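Local coordinates for protein ylmH (Streptococcus pneumoniae, PDB 2FPH) that probably acts in cell division and probably binds RNA through an RRM-like domain, at residues L112-K117 against L139-G144. Residues are numbered along the deposited sequence; the frame is centred on the assembly and turned at random. Where two conformers were deposited one is given.
Sequences LGIERK and LLFQDG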
loop_
_atom_site.group_PDB
_atom_site.type_symbol
_atom_site.label_atom_id
_atom_site.label_comp_id
_atom_site.label_asym_id
_atom_site.label_seq_id
_atom_site.Cartn_x
_atom_site.Cartn_y
_atom_site.Cartn_z
ATOM N N LEU A 112 -8.377 -12.970 -9.924
ATOM C CA LEU A 112 -7.842 -11.760 -9.279
ATOM C C LEU A 112 -8.535 -10.479 -9.711
ATOM O O LEU A 112 -8.052 -9.719 -10.546
ATOM C CB LEU A 112 -6.310 -11.638 -9.397
ATOM C CG LEU A 112 -5.417 -12.760 -8.839
ATOM C CD1 LEU A 112 -3.977 -12.292 -8.732
ATOM C CD2 LEU A 112 -5.926 -13.303 -7.498
ATOM N N GLY A 113 -9.693 -10.247 -9.124
ATOM C CA GLY A 113 -10.320 -8.947 -9.183
ATOM C C GLY A 113 -9.856 -8.245 -7.931
ATOM O O GLY A 113 -10.648 -8.033 -7.026
ATOM N N ILE A 114 -8.565 -7.924 -7.866
ATOM C CA ILE A 114 -8.002 -7.329 -6.663
ATOM C C ILE A 114 -7.918 -5.812 -6.807
ATOM O O ILE A 114 -7.240 -5.317 -7.680
ATOM C CB ILE A 114 -6.603 -7.877 -6.366
ATOM C CG1 ILE A 114 -6.637 -9.390 -6.198
ATOM C CG2 ILE A 114 -6.046 -7.221 -5.083
ATOM C CD1 ILE A 114 -5.277 -10.028 -6.401
ATOM N N GLU A 115 -8.589 -5.128 -5.888
ATOM C CA GLU A 115 -8.655 -3.655 -5.765
ATOM C C GLU A 115 -7.245 -3.061 -5.571
ATOM O O GLU A 115 -6.404 -3.654 -4.859
ATOM C CB GLU A 115 -9.589 -3.271 -4.586
ATOM C CG GLU A 115 -10.437 -4.449 -4.004
ATOM C CD GLU A 115 -11.379 -4.134 -2.826
ATOM O OE1 GLU A 115 -12.437 -3.478 -3.034
ATOM O OE2 GLU A 115 -11.097 -4.588 -1.678
ATOM N N ARG A 116 -7.001 -1.899 -6.191
ATOM C CA ARG A 116 -5.729 -1.204 -6.120
ATOM C C ARG A 116 -5.332 -0.950 -4.669
ATOM O O ARG A 116 -4.155 -0.889 -4.363
ATOM C CB ARG A 116 -5.776 0.169 -6.862
ATOM C CG ARG A 116 -5.960 1.320 -5.815
ATOM C CD ARG A 116 -6.234 2.719 -6.391
ATOM N NE ARG A 116 -6.869 3.620 -5.405
ATOM C CZ ARG A 116 -8.099 3.466 -4.915
ATOM N NH1 ARG A 116 -8.868 2.451 -5.301
ATOM N NH2 ARG A 116 -8.574 4.333 -4.026
ATOM N N LYS A 117 -6.306 -0.718 -3.804
ATOM C CA LYS A 117 -5.997 -0.342 -2.405
ATOM C C LYS A 117 -5.351 -1.469 -1.572
ATOM O O LYS A 117 -4.849 -1.201 -0.413
ATOM C CB LYS A 117 -7.236 0.170 -1.656
ATOM C CG LYS A 117 -7.619 1.599 -1.967
ATOM C CD LYS A 117 -7.711 2.522 -0.756
ATOM C CE LYS A 117 -7.059 3.903 -0.917
ATOM N NZ LYS A 117 -7.954 4.995 -0.355
ATOM N N LEU A 139 -2.627 -14.893 1.127
ATOM C CA LEU A 139 -3.144 -16.067 0.446
ATOM C C LEU A 139 -3.847 -15.714 -0.843
ATOM O O LEU A 139 -3.640 -16.357 -1.830
ATOM C CB LEU A 139 -4.090 -16.855 1.339
ATOM C CG LEU A 139 -3.452 -17.716 2.418
ATOM C CD1 LEU A 139 -4.440 -18.797 2.834
ATOM C CD2 LEU A 139 -2.186 -18.330 1.961
ATOM N N LEU A 140 -4.642 -14.663 -0.849
ATOM C CA LEU A 140 -5.252 -14.219 -2.059
ATOM C C LEU A 140 -4.178 -14.077 -3.153
ATOM O O LEU A 140 -4.362 -14.566 -4.247
ATOM C CB LEU A 140 -5.999 -12.919 -1.784
ATOM C CG LEU A 140 -6.785 -12.218 -2.888
ATOM C CD1 LEU A 140 -5.896 -11.793 -4.004
ATOM C CD2 LEU A 140 -7.932 -13.079 -3.389
ATOM N N PHE A 141 -3.044 -13.444 -2.868
ATOM C CA PHE A 141 -1.992 -13.303 -3.871
ATOM C C PHE A 141 -1.206 -14.542 -4.143
ATOM O O PHE A 141 -0.985 -14.890 -5.301
ATOM C CB PHE A 141 -1.022 -12.162 -3.477
ATOM C CG PHE A 141 -1.546 -10.817 -3.768
ATOM C CD1 PHE A 141 -2.246 -10.113 -2.812
ATOM C CD2 PHE A 141 -1.260 -10.192 -4.981
ATOM C CE1 PHE A 141 -2.751 -8.816 -3.086
ATOM C CE2 PHE A 141 -1.747 -8.915 -5.223
ATOM C CZ PHE A 141 -2.470 -8.246 -4.282
ATOM N N GLN A 142 -0.716 -15.197 -3.097
ATOM C CA GLN A 142 0.118 -16.379 -3.298
ATOM C C GLN A 142 -0.686 -17.493 -4.001
ATOM O O GLN A 142 -0.171 -18.173 -4.885
ATOM C CB GLN A 142 0.731 -16.862 -1.973
ATOM C CG GLN A 142 1.845 -15.948 -1.495
ATOM C CD GLN A 142 2.757 -16.557 -0.459
ATOM O OE1 GLN A 142 2.378 -17.520 0.231
ATOM N NE2 GLN A 142 3.965 -15.982 -0.326
ATOM N N ASP A 143 -1.938 -17.721 -3.593
ATOM C CA ASP A 143 -2.690 -18.814 -4.223
ATOM C C ASP A 143 -3.402 -18.392 -5.513
ATOM O O ASP A 143 -3.710 -19.235 -6.343
ATOM C CB ASP A 143 -3.689 -19.449 -3.222
ATOM C CG ASP A 143 -2.995 -20.151 -2.078
ATOM O OD1 ASP A 143 -1.850 -20.624 -2.264
ATOM O OD2 ASP A 143 -3.504 -20.251 -0.923
ATOM N N GLY A 144 -3.631 -17.103 -5.717
ATOM C CA GLY A 144 -4.392 -16.646 -6.863
ATOM C C GLY A 144 -3.513 -16.241 -8.039
ATOM O O GLY A 144 -3.893 -16.416 -9.182
#
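With CG1 anti to the carbonyl carbon (chi1 -58°) and CD1 extended beyond it (chi2 159°), Ile-114 carries its longer branch over the ring of Phe-141. The CD1 methyl stands 4.1 Å from the centroid of the Phe-141 ring and 19° off its normal, a CH-pi contact over the face though displaced toward the rim. The second branch of Ile-114 meets the far end of the same ring, CG2 lying 3.8 Å from CZ of Phe-141. Leu-140 CD1 lies over the ring face that also receives Ile-114 CD1, but the two methyls are modelled too close together, so its exact place is doubtful. Next along, Leu-112 sends CD2 to within 3.8 Å of Leu-140 CD1, the two leucines passing in opposite directions. The same Leu-112 methyl rests 3.7 Å from CA of Gly-144, where glycine, having no side chain, leaves the helix backbone open to it. The loop between helix 97-105 and strand 119-123 is thereby packed against one side of the short helix 138-144, within the putative RNA-binding domain. Ile-104 of helix 97-105 touches both Ile-114 and Phe-141, and Ile-131, Ile-133 and Leu-155 of the sheet also meet the phenylalanine. No hydrogen bond or salt bridge joins the loop segment to the helix, so their mutual fit rests on shape and on the burial of aliphatic and aromatic carbon.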